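Local coordinates for lipoprotein (Streptococcus pneumoniae, PDB 3CX3), which binds zinc and probably hands it to an ABC transporter for uptake, as a surface lipoprotein of the pneumococcus, at residues Gly42-Glu47 / Pro257-Pro262; Val14-Pro19 / Thr68-Ala73; Pro119-Trp122 / Glu126-Gly129. All blocks are in the same frame, centred on the assembly; numbering follows the deposited sequence.

How the interactions relate
Interactions 1 and 3 meet at one zinc ion. Interaction 1 supplies His44 and Glu259, interaction 3 supplies His120, and His184 completes the four-residue site. Along the chain, 119-122 and 126-129 both fall between the two segments of interaction 1, and the centres of interactions 1 and 3 are about 15 Å apart. Interaction 2 binds no metal but backs the site: the side chain of Leu69 is about 6 Å from the zinc, and the centre of interaction 2 is about 9 Å from that of interaction 1. Trp122 joins all three, since its NE1 lies 2.8 Å from Pro257 O while its CH2 lies 3.7 Å from Phe17 CZ.

Interaction 1: residues Gly42-Glu47 / Pro257-Pro262; sequences GIHSFE and PLESDP. With ZN (zinc ion), chain E.
His44 and Glu259 meet at a zinc ion, and the metal bonds define the tight part of this contact. His44 NE2 is 2.0 Å from the zinc and Glu259 OE2 is 2.1 Å from it, whereas Glu259 OE1 stays 3.2 Å from the metal. The unequal lengths mean that the carboxylate binds through one oxygen. Its second oxygen instead approaches the edge of the imidazole, near the ring plane, with Glu259 OE1 3.4 Å from His44 CD2. Ring and carboxylate planes are turned 67° apart, and the zinc bridges them with no direct hydrogen bond. The glutamate reaches this point because its chain is extended beyond CG (chi2 160°). A single apolar touch backs it, as the CG2 branch of Ile43 comes across Glu259 CG at 3.9 Å.

Beyond these three side chains the segments diverge, and only 116 Å² is buried in all. On the solvent side, Ser45 is exposed, and Ser45 OG stays 8.9 Å from Glu259 OE1. Ser45 takes part in a local turn, its backbone N donating to Gly42 O. His120 and His184 complete the metal site.

Segment 42-47 lies between strand 33-36 and helix 50-58, and segment 257-262 between strand 252-254 and helix 268-281. The contact therefore joins loops that follow edge strands of the two separate parallel sheets, as expected for a site between the lobes of a metal-binding substrate-binding protein of an ABC transporter. Leu258 packs on helix 268-281 and on Tyr18 of helix 18-28.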
ATOM      1  N   GLY A  42       3.210  -6.894 -10.051  1.00 57.19           N
ATOM      2  CA  GLY A  42       2.560  -5.607  -9.740  1.00 52.79           C
ATOM      3  C   GLY A  42       1.096  -5.728  -9.362  1.00 49.76           C
ATOM      4  O   GLY A  42       0.255  -6.047 -10.210  1.00 49.63           O
ATOM      5  N   ILE A  43       0.801  -5.432  -8.093  1.00 46.71           N
ATOM      6  CA  ILE A  43      -0.461  -5.803  -7.425  1.00 43.89           C
ATOM      7  C   ILE A  43      -1.750  -5.456  -8.182  1.00 43.07           C
ATOM      8  O   ILE A  43      -2.752  -6.167  -8.046  1.00 42.81           O
ATOM      9  CB  ILE A  43      -0.538  -5.236  -5.945  1.00 43.57           C
ATOM     10  CG1 ILE A  43      -1.762  -5.773  -5.199  1.00 42.15           C
ATOM     11  CG2 ILE A  43      -0.549  -3.694  -5.920  1.00 41.53           C
ATOM     12  CD1 ILE A  43      -1.725  -7.246  -4.876  1.00 40.71           C
ATOM     13  N   HIS A  44      -1.712  -4.341  -8.925  1.00 41.83           N
ATOM     14  CA  HIS A  44      -2.841  -3.826  -9.698  1.00 40.23           C
ATOM     15  C   HIS A  44      -3.219  -4.713 -10.911  1.00 40.90           C
ATOM     16  O   HIS A  44      -4.399  -4.957 -11.174  1.00 40.77           O
ATOM     17  CB  HIS A  44      -2.551  -2.385 -10.144  1.00 39.05           C
ATOM     18  CG  HIS A  44      -2.551  -1.379  -9.023  1.00 35.07           C
ATOM     19  ND1 HIS A  44      -3.694  -0.747  -8.581  1.00 31.18           N
ATOM     20  CD2 HIS A  44      -1.541  -0.876  -8.277  1.00 32.05           C
ATOM     21  CE1 HIS A  44      -3.393   0.082  -7.598  1.00 28.02           C
ATOM     22  NE2 HIS A  44      -2.092   0.020  -7.391  1.00 30.49           N
ATOM     23  N   SER A  45      -2.214  -5.200 -11.636  1.00 41.67           N
ATOM     24  CA  SER A  45      -2.446  -6.013 -12.843  1.00 42.35           C
ATOM     25  C   SER A  45      -2.222  -7.523 -12.624  1.00 42.73           C
ATOM     26  O   SER A  45      -2.402  -8.317 -13.547  1.00 42.77           O
ATOM     27  CB  SER A  45      -1.548  -5.520 -13.975  1.00 42.27           C
ATOM     28  OG  SER A  45      -0.187  -5.756 -13.638  1.00 42.18           O
ATOM     29  N   PHE A  46      -1.828  -7.903 -11.408  1.00 43.04           N
ATOM     30  CA  PHE A  46      -1.381  -9.260 -11.115  1.00 43.31           C
ATOM     31  C   PHE A  46      -2.540 -10.248 -11.051  1.00 43.93           C
ATOM     32  O   PHE A  46      -3.580  -9.960 -10.461  1.00 44.43           O
ATOM     33  CB  PHE A  46      -0.618  -9.274  -9.784  1.00 42.94           C
ATOM     34  CG  PHE A  46      -0.213 -10.651  -9.326  1.00 42.43           C
ATOM     35  CD1 PHE A  46       0.976 -11.239  -9.788  1.00 42.16           C
ATOM     36  CD2 PHE A  46      -1.011 -11.369  -8.434  1.00 40.39           C
ATOM     37  CE1 PHE A  46       1.349 -12.526  -9.359  1.00 40.40           C
ATOM     38  CE2 PHE A  46      -0.639 -12.651  -8.008  1.00 39.62           C
ATOM     39  CZ  PHE A  46       0.541 -13.228  -8.476  1.00 38.93           C
ATOM     40  N   GLU A  47      -2.364 -11.418 -11.647  1.00 44.44           N
ATOM     41  CA  GLU A  47      -3.382 -12.463 -11.542  1.00 45.46           C
ATOM     42  C   GLU A  47      -2.662 -13.748 -11.189  1.00 45.66           C
ATOM     43  O   GLU A  47      -1.747 -14.151 -11.908  1.00 45.63           O
ATOM     44  CB  GLU A  47      -4.177 -12.635 -12.843  1.00 45.32           C
ATOM     45  CG  GLU A  47      -4.814 -11.362 -13.404  1.00 46.63           C
ATOM     46  CD  GLU A  47      -6.133 -10.980 -12.725  1.00 48.48           C
ATOM     47  OE1 GLU A  47      -6.578 -11.685 -11.801  1.00 46.96           O
ATOM     48  OE2 GLU A  47      -6.734  -9.956 -13.124  1.00 51.23           O
ATOM     49  N   PRO A 257       5.355   3.789  -3.150  1.00 37.27           N
ATOM     50  CA  PRO A 257       3.982   3.562  -2.712  1.00 36.74           C
ATOM     51  C   PRO A 257       3.862   2.216  -1.965  1.00 37.41           C
ATOM     52  O   PRO A 257       2.737   1.807  -1.594  1.00 37.29           O
ATOM     53  CB  PRO A 257       3.202   3.541  -4.022  1.00 36.34           C
ATOM     54  CG  PRO A 257       4.144   3.075  -5.074  1.00 36.22           C
ATOM     55  CD  PRO A 257       5.574   3.360  -4.555  1.00 37.33           C
ATOM     56  N   LEU A 258       5.013   1.562  -1.750  1.00 36.70           N
ATOM     57  CA  LEU A 258       5.148   0.295  -1.021  1.00 37.90           C
ATOM     58  C   LEU A 258       4.405  -0.907  -1.598  1.00 39.94           C
ATOM     59  O   LEU A 258       4.126  -1.874  -0.909  1.00 39.87           O
ATOM     60  CB  LEU A 258       4.848   0.467   0.468  1.00 36.82           C
ATOM     61  CG  LEU A 258       5.513   1.656   1.164  1.00 36.48           C
ATOM     62  CD1 LEU A 258       4.855   1.912   2.529  1.00 38.60           C
ATOM     63  CD2 LEU A 258       7.024   1.516   1.313  1.00 31.09           C
ATOM     64  N   GLU A 259       4.126  -0.852  -2.885  1.00 43.40           N
ATOM     65  CA  GLU A 259       3.476  -1.945  -3.577  1.00 46.53           C
ATOM     66  C   GLU A 259       4.422  -3.118  -3.846  1.00 49.59           C
ATOM     67  O   GLU A 259       4.023  -4.282  -3.741  1.00 49.49           O
ATOM     68  CB  GLU A 259       2.844  -1.421  -4.854  1.00 46.08           C
ATOM     69  CG  GLU A 259       1.547  -0.664  -4.619  1.00 44.80           C
ATOM     70  CD  GLU A 259       1.206   0.221  -5.776  1.00 43.07           C
ATOM     71  OE1 GLU A 259       1.526  -0.158  -6.917  1.00 42.23           O
ATOM     72  OE2 GLU A 259       0.648   1.312  -5.545  1.00 42.44           O
ATOM     73  N   SER A 260       5.664  -2.802  -4.215  1.00 53.36           N
ATOM     74  CA  SER A 260       6.769  -3.755  -4.150  1.00 56.71           C
ATOM     75  C   SER A 260       7.384  -3.637  -2.764  1.00 59.10           C
ATOM     76  O   SER A 260       7.106  -2.686  -2.017  1.00 59.32           O
ATOM     77  CB  SER A 260       7.835  -3.411  -5.190  1.00 56.60           C
ATOM     78  OG  SER A 260       7.298  -3.401  -6.503  1.00 58.23           O
ATOM     79  N   ASP A 261       8.217  -4.602  -2.409  1.00 62.29           N
ATOM     80  CA  ASP A 261       9.009  -4.473  -1.200  1.00 65.71           C
ATOM     81  C   ASP A 261      10.433  -4.095  -1.557  1.00 67.18           C
ATOM     82  O   ASP A 261      11.003  -4.656  -2.493  1.00 66.93           O
ATOM     83  CB  ASP A 261       8.958  -5.729  -0.336  1.00 65.90           C
ATOM     84  CG  ASP A 261       9.302  -6.971  -1.096  1.00 67.86           C
ATOM     85  OD1 ASP A 261       8.629  -7.253  -2.117  1.00 69.89           O
ATOM     86  OD2 ASP A 261      10.238  -7.677  -0.657  1.00 69.66           O
ATOM     87  N   PRO A 262      11.001  -3.119  -0.823  1.00 69.13           N
ATOM     88  CA  PRO A 262      12.333  -2.553  -1.085  1.00 71.36           C
ATOM     89  C   PRO A 262      13.461  -3.458  -0.590  1.00 74.26           C
ATOM     90  O   PRO A 262      14.628  -3.046  -0.539  1.00 74.81           O
ATOM     91  CB  PRO A 262      12.317  -1.254  -0.258  1.00 71.24           C
ATOM     92  CG  PRO A 262      10.872  -1.088   0.239  1.00 69.79           C
ATOM     93  CD  PRO A 262      10.349  -2.463   0.324  1.00 68.91           C
TER
HETATM   94 ZN    ZN E 314      -1.124   1.573  -6.596  1.00 36.87          ZN

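Interaction 2: residues Val14-Pro19 / Thr68-Ala73; sequences VTSFYP and TLESWA
Ser16 and Glu70 join the turn between strand 12-15 and helix 18-28 to the loop that follows strand 61-64, at the C-terminal end of the four-stranded parallel sheet of one lobe, where alpha/beta folds commonly place their functional loops.

The polar part is one hydrogen bond from Ser16 OG to Glu70 OE2. It is modelled at a very short 2.4 Å, so its exact length is doubtful. The carboxylate has further partners: OE2 also accepts from His65 N, and OE1 from Ser66 N. With both oxygens engaged, the rotation of the carboxylate is probably fixed, and the group ties the chain just past strand 61-64 to Ser16. Glu70 brings its acid there through a bend at chi2 (102°), and its backbone is the centre of an inverse gamma turn.

The apolar part centres on Phe17. Its CE1 and CZ meet the CD1 branch of Leu69, the nearest pair being Phe17 CE1 and Leu69 CD1 at 3.7 Å. Ring and leucine side chain cross at about a right angle. The Glu70 carboxylate plane stands 87° from the same ring, with OE2 4.0 Å from Phe17 CD1.

Within each segment an aliphatic carbon lies over a ring. Glu70 CB rests over one face of Trp72, offset toward its rim. Phe17 occupies the N-cap position of helix 18-28, and Pro19 CD sits 3.3 Å above the Phe17 ring plane, displaced toward the rim.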
ATOM      1  N   VAL A  14      -0.141 -17.248   3.802  1.00 41.71           N
ATOM      2  CA  VAL A  14       0.138 -16.625   2.526  1.00 39.77           C
ATOM      3  C   VAL A  14      -0.511 -15.239   2.481  1.00 39.28           C
ATOM      4  O   VAL A  14      -1.539 -14.960   3.117  1.00 39.37           O
ATOM      5  CB  VAL A  14      -0.224 -17.540   1.325  1.00 39.64           C
ATOM      6  CG1 VAL A  14       0.036 -16.839  -0.002  1.00 39.32           C
ATOM      7  CG2 VAL A  14       0.609 -18.810   1.367  1.00 39.55           C
ATOM      8  N   THR A  15       0.115 -14.379   1.698  1.00 38.51           N
ATOM      9  CA  THR A  15      -0.044 -12.951   1.810  1.00 37.36           C
ATOM     10  C   THR A  15       0.051 -12.358   0.421  1.00 36.50           C
ATOM     11  O   THR A  15       0.838 -12.834  -0.391  1.00 36.66           O
ATOM     12  CB  THR A  15       1.031 -12.473   2.760  1.00 37.32           C
ATOM     13  OG1 THR A  15       0.428 -12.244   4.051  1.00 37.47           O
ATOM     14  CG2 THR A  15       1.751 -11.276   2.243  1.00 35.91           C
ATOM     15  N   SER A  16      -0.767 -11.355   0.124  1.00 35.99           N
ATOM     16  CA  SER A  16      -0.903 -10.923  -1.269  1.00 35.65           C
ATOM     17  C   SER A  16       0.310 -10.158  -1.747  1.00 35.92           C
ATOM     18  O   SER A  16       1.020 -10.622  -2.659  1.00 36.70           O
ATOM     19  CB  SER A  16      -2.210 -10.185  -1.549  1.00 34.84           C
ATOM     20  OG  SER A  16      -2.410  -9.097  -0.682  1.00 34.93           O
ATOM     21  N   PHE A  17       0.566  -9.017  -1.105  1.00 35.64           N
ATOM     22  CA  PHE A  17       1.689  -8.153  -1.454  1.00 35.10           C
ATOM     23  C   PHE A  17       2.255  -7.481  -0.192  1.00 36.12           C
ATOM     24  O   PHE A  17       1.821  -7.826   0.905  1.00 36.54           O
ATOM     25  CB  PHE A  17       1.320  -7.203  -2.611  1.00 33.98           C
ATOM     26  CG  PHE A  17       0.574  -5.964  -2.205  1.00 30.45           C
ATOM     27  CD1 PHE A  17      -0.677  -6.039  -1.563  1.00 29.37           C
ATOM     28  CD2 PHE A  17       1.090  -4.717  -2.524  1.00 25.63           C
ATOM     29  CE1 PHE A  17      -1.383  -4.873  -1.203  1.00 25.31           C
ATOM     30  CE2 PHE A  17       0.415  -3.561  -2.170  1.00 27.43           C
ATOM     31  CZ  PHE A  17      -0.852  -3.641  -1.509  1.00 24.77           C
ATOM     32  N   TYR A  18       3.222  -6.570  -0.339  1.00 37.29           N
ATOM     33  CA  TYR A  18       4.077  -6.148   0.778  1.00 38.86           C
ATOM     34  C   TYR A  18       3.425  -5.519   2.025  1.00 39.79           C
ATOM     35  O   TYR A  18       3.739  -5.937   3.141  1.00 40.72           O
ATOM     36  CB  TYR A  18       5.244  -5.270   0.328  1.00 38.82           C
ATOM     37  CG  TYR A  18       5.937  -4.640   1.511  1.00 40.13           C
ATOM     38  CD1 TYR A  18       6.815  -5.390   2.293  1.00 42.79           C
ATOM     39  CD2 TYR A  18       5.700  -3.306   1.875  1.00 40.11           C
ATOM     40  CE1 TYR A  18       7.472  -4.822   3.398  1.00 43.40           C
ATOM     41  CE2 TYR A  18       6.339  -2.728   2.989  1.00 41.25           C
ATOM     42  CZ  TYR A  18       7.224  -3.504   3.741  1.00 43.11           C
ATOM     43  OH  TYR A  18       7.878  -3.001   4.833  1.00 44.84           O
ATOM     44  N   PRO A  19       2.594  -4.459   1.863  1.00 40.10           N
ATOM     45  CA  PRO A  19       2.018  -3.879   3.083  1.00 39.87           C
ATOM     46  C   PRO A  19       1.348  -4.954   3.912  1.00 40.07           C
ATOM     47  O   PRO A  19       1.286  -4.839   5.123  1.00 40.65           O
ATOM     48  CB  PRO A  19       0.971  -2.896   2.554  1.00 39.73           C
ATOM     49  CG  PRO A  19       1.437  -2.528   1.189  1.00 40.43           C
ATOM     50  CD  PRO A  19       2.173  -3.728   0.649  1.00 40.36           C
ATOM     51  N   THR A  68     -11.543  -4.502  -3.567  1.00 39.19           N
ATOM     52  CA  THR A  68     -11.289  -3.456  -4.560  1.00 38.36           C
ATOM     53  C   THR A  68      -9.848  -3.419  -5.153  1.00 38.33           C
ATOM     54  O   THR A  68      -9.546  -2.563  -6.022  1.00 38.29           O
ATOM     55  CB  THR A  68     -11.579  -2.078  -3.942  1.00 38.50           C
ATOM     56  OG1 THR A  68     -10.573  -1.765  -2.976  1.00 39.01           O
ATOM     57  CG2 THR A  68     -12.899  -2.083  -3.247  1.00 38.03           C
ATOM     58  N   LEU A  69      -8.971  -4.320  -4.692  1.00 37.04           N
ATOM     59  CA  LEU A  69      -7.597  -4.381  -5.183  1.00 36.48           C
ATOM     60  C   LEU A  69      -7.314  -5.785  -5.748  1.00 37.29           C
ATOM     61  O   LEU A  69      -7.308  -6.009  -6.968  1.00 36.90           O
ATOM     62  CB  LEU A  69      -6.612  -4.062  -4.048  1.00 35.34           C
ATOM     63  CG  LEU A  69      -5.354  -3.190  -4.263  1.00 33.81           C
ATOM     64  CD1 LEU A  69      -4.160  -3.703  -3.390  1.00 25.95           C
ATOM     65  CD2 LEU A  69      -4.960  -2.994  -5.760  1.00 28.75           C
ATOM     66  N   GLU A  70      -7.082  -6.727  -4.842  1.00 38.36           N
ATOM     67  CA  GLU A  70      -6.994  -8.119  -5.207  1.00 39.49           C
ATOM     68  C   GLU A  70      -8.411  -8.638  -5.508  1.00 41.16           C
ATOM     69  O   GLU A  70      -9.100  -9.162  -4.622  1.00 40.69           O
ATOM     70  CB  GLU A  70      -6.306  -8.908  -4.102  1.00 38.96           C
ATOM     71  CG  GLU A  70      -4.990  -8.277  -3.614  1.00 37.11           C
ATOM     72  CD  GLU A  70      -5.148  -7.529  -2.301  1.00 37.66           C
ATOM     73  OE1 GLU A  70      -6.159  -6.759  -2.162  1.00 36.40           O
ATOM     74  OE2 GLU A  70      -4.276  -7.735  -1.403  1.00 34.24           O
ATOM     75  N   SER A  71      -8.825  -8.439  -6.767  1.00 43.40           N
ATOM     76  CA  SER A  71     -10.143  -8.843  -7.303  1.00 45.70           C
ATOM     77  C   SER A  71     -10.384 -10.354  -7.359  1.00 46.82           C
ATOM     78  O   SER A  71     -11.517 -10.791  -7.149  1.00 47.10           O
ATOM     79  CB  SER A  71     -10.348  -8.275  -8.706  1.00 45.59           C
ATOM     80  OG  SER A  71     -10.633  -6.895  -8.660  1.00 47.65           O
ATOM     81  N   TRP A  72      -9.360 -11.145  -7.701  1.00 48.02           N
ATOM     82  CA  TRP A  72      -9.416 -12.580  -7.416  1.00 49.46           C
ATOM     83  C   TRP A  72      -9.292 -12.589  -5.901  1.00 51.11           C
ATOM     84  O   TRP A  72      -8.530 -11.797  -5.360  1.00 52.21           O
ATOM     85  CB  TRP A  72      -8.211 -13.316  -8.003  1.00 49.47           C
ATOM     86  CG  TRP A  72      -7.038 -13.237  -7.060  1.00 47.65           C
ATOM     87  CD1 TRP A  72      -6.735 -14.096  -6.021  1.00 46.15           C
ATOM     88  CD2 TRP A  72      -6.071 -12.197  -7.013  1.00 45.30           C
ATOM     89  NE1 TRP A  72      -5.614 -13.657  -5.355  1.00 46.23           N
ATOM     90  CE2 TRP A  72      -5.190 -12.492  -5.941  1.00 45.71           C
ATOM     91  CE3 TRP A  72      -5.848 -11.055  -7.785  1.00 44.06           C
ATOM     92  CZ2 TRP A  72      -4.112 -11.690  -5.632  1.00 45.14           C
ATOM     93  CZ3 TRP A  72      -4.788 -10.256  -7.475  1.00 45.44           C
ATOM     94  CH2 TRP A  72      -3.924 -10.577  -6.407  1.00 47.13           C
ATOM     95  N   ALA A  73     -10.004 -13.450  -5.192  1.00 52.58           N
ATOM     96  CA  ALA A  73      -9.854 -13.510  -3.724  1.00 54.03           C
ATOM     97  C   ALA A  73     -11.221 -13.724  -3.183  1.00 55.37           C
ATOM     98  O   ALA A  73     -11.449 -14.621  -2.370  1.00 55.55           O
ATOM     99  CB  ALA A  73      -9.258 -12.218  -3.147  1.00 53.38           C
TER

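Interaction 3: residues Pro119-Trp122 / Glu126-Gly129. With ZN (zinc ion), chain E.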
ATOM      1  N   PRO A 119      -7.946   2.165  -3.230  1.00 33.56           N
ATOM      2  CA  PRO A 119      -7.544   1.177  -2.234  1.00 32.74           C
ATOM      3  C   PRO A 119      -6.364   1.565  -1.341  1.00 31.90           C
ATOM      4  O   PRO A 119      -6.012   0.796  -0.435  1.00 31.37           O
ATOM      5  CB  PRO A 119      -7.111  -0.012  -3.104  1.00 33.56           C
ATOM      6  CG  PRO A 119      -6.567   0.611  -4.371  1.00 33.12           C
ATOM      7  CD  PRO A 119      -7.392   1.862  -4.573  1.00 33.21           C
ATOM      8  N   HIS A 120      -5.772   2.737  -1.593  1.00 31.05           N
ATOM      9  CA  HIS A 120      -4.356   3.014  -1.258  1.00 29.56           C
ATOM     10  C   HIS A 120      -4.164   3.520   0.151  1.00 29.80           C
ATOM     11  O   HIS A 120      -3.213   4.241   0.488  1.00 29.36           O
ATOM     12  CB  HIS A 120      -3.788   4.031  -2.205  1.00 28.76           C
ATOM     13  CG  HIS A 120      -3.300   3.461  -3.485  1.00 26.25           C
ATOM     14  ND1 HIS A 120      -4.022   3.563  -4.656  1.00 22.22           N
ATOM     15  CD2 HIS A 120      -2.129   2.837  -3.805  1.00 25.15           C
ATOM     16  CE1 HIS A 120      -3.320   3.015  -5.643  1.00 26.18           C
ATOM     17  NE2 HIS A 120      -2.169   2.562  -5.152  1.00 22.82           N
ATOM     18  N   THR A 121      -5.090   3.092   0.968  1.00 30.37           N
ATOM     19  CA  THR A 121      -5.097   3.297   2.381  1.00 31.67           C
ATOM     20  C   THR A 121      -3.715   3.219   3.054  1.00 33.24           C
ATOM     21  O   THR A 121      -3.250   4.205   3.620  1.00 34.12           O
ATOM     22  CB  THR A 121      -6.123   2.325   2.909  1.00 31.56           C
ATOM     23  OG1 THR A 121      -7.336   3.042   3.218  1.00 29.85           O
ATOM     24  CG2 THR A 121      -5.605   1.514   4.043  1.00 31.60           C
ATOM     25  N   TRP A 122      -3.036   2.080   2.924  1.00 33.51           N
ATOM     26  CA  TRP A 122      -1.896   1.740   3.752  1.00 33.55           C
ATOM     27  C   TRP A 122      -0.859   2.848   3.956  1.00 34.70           C
ATOM     28  O   TRP A 122      -0.047   2.762   4.875  1.00 35.75           O
ATOM     29  CB  TRP A 122      -1.238   0.460   3.223  1.00 33.75           C
ATOM     30  CG  TRP A 122      -0.699   0.543   1.815  1.00 30.19           C
ATOM     31  CD1 TRP A 122       0.549   0.897   1.455  1.00 28.02           C
ATOM     32  CD2 TRP A 122      -1.395   0.223   0.591  1.00 27.43           C
ATOM     33  NE1 TRP A 122       0.697   0.844   0.085  1.00 27.97           N
ATOM     34  CE2 TRP A 122      -0.478   0.423  -0.473  1.00 26.56           C
ATOM     35  CE3 TRP A 122      -2.698  -0.212   0.294  1.00 26.12           C
ATOM     36  CZ2 TRP A 122      -0.819   0.205  -1.821  1.00 25.99           C
ATOM     37  CZ3 TRP A 122      -3.048  -0.429  -1.051  1.00 25.91           C
ATOM     38  CH2 TRP A 122      -2.105  -0.223  -2.090  1.00 27.03           C
ATOM     39  N   GLU A 126      -2.375   6.594  10.111  1.00 44.96           N
ATOM     40  CA  GLU A 126      -3.596   6.162  10.815  1.00 45.75           C
ATOM     41  C   GLU A 126      -4.260   4.897  10.262  1.00 44.86           C
ATOM     42  O   GLU A 126      -4.691   4.025  11.031  1.00 44.02           O
ATOM     43  CB  GLU A 126      -4.649   7.271  10.795  1.00 46.64           C
ATOM     44  CG  GLU A 126      -4.506   8.315  11.877  1.00 51.28           C
ATOM     45  CD  GLU A 126      -5.837   8.655  12.503  1.00 56.63           C
ATOM     46  OE1 GLU A 126      -6.565   7.709  12.893  1.00 57.45           O
ATOM     47  OE2 GLU A 126      -6.149   9.862  12.604  1.00 58.22           O
ATOM     48  N   LYS A 127      -4.349   4.828   8.929  1.00 44.12           N
ATOM     49  CA  LYS A 127      -5.079   3.781   8.237  1.00 43.27           C
ATOM     50  C   LYS A 127      -4.264   2.515   8.116  1.00 43.77           C
ATOM     51  O   LYS A 127      -4.826   1.413   8.057  1.00 44.31           O
ATOM     52  CB  LYS A 127      -5.576   4.253   6.875  1.00 43.02           C
ATOM     53  CG  LYS A 127      -6.653   5.348   6.996  1.00 42.79           C
ATOM     54  CD  LYS A 127      -7.171   5.779   5.645  1.00 40.93           C
ATOM     55  CE  LYS A 127      -8.155   6.918   5.745  1.00 39.64           C
ATOM     56  NZ  LYS A 127      -9.467   6.463   6.287  1.00 39.27           N
ATOM     57  N   ALA A 128      -2.945   2.638   8.079  1.00 43.55           N
ATOM     58  CA  ALA A 128      -2.153   1.449   8.220  1.00 44.18           C
ATOM     59  C   ALA A 128      -2.530   0.909   9.606  1.00 45.05           C
ATOM     60  O   ALA A 128      -2.901  -0.252   9.746  1.00 45.41           O
ATOM     61  CB  ALA A 128      -0.678   1.765   8.114  1.00 43.68           C
ATOM     62  N   GLY A 129      -2.493   1.778  10.615  1.00 45.71           N
ATOM     63  CA  GLY A 129      -2.882   1.417  11.978  1.00 46.63           C
ATOM     64  C   GLY A 129      -4.164   0.624  12.095  1.00 46.72           C
ATOM     65  O   GLY A 129      -4.157  -0.490  12.628  1.00 46.68           O
TER
HETATM   66 ZN    ZN E 314      -1.124   1.573  -6.596  1.00 36.87          ZN
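Lys127 makes the first contact with Thr121, laying the base of its side chain across the threonine at about a right angle. Lys127 CB lies 3.9 Å from Thr121 CG2, and farther out Lys127 CD passes 3.7 Å from Thr121 OG1. That hydroxyl has no polar partner in the model, although the contact buries it, so the methylenes meet it by van der Waals packing alone. The lysine stays extended through chi3 (-176°) and bends at chi4, which leads its amino end away from Thr121.

Ala128 follows and presses its methyl against the preceding turn: Ala128 CB is 3.4 Å from Trp122 O. The carbonyl accepts its hydrogen bond from Tyr268 OH, and the methyl contact is van der Waals packing, while Ala128 reaches Met23 of helix 18-28.

The first turn of helix 125-142 thus packs on the short 3-10 segment that leads into it. Trp122 points its CB away from the helix, and one face of its indole carries His120 CA 3.7 Å above the plane. His120 binds zinc through NE2 at 2.0 Å, and Asp118 OD1 holds its ND1 from the second shell. A histidine oriented by a carboxylate in this way is a familiar feature of protein zinc sites.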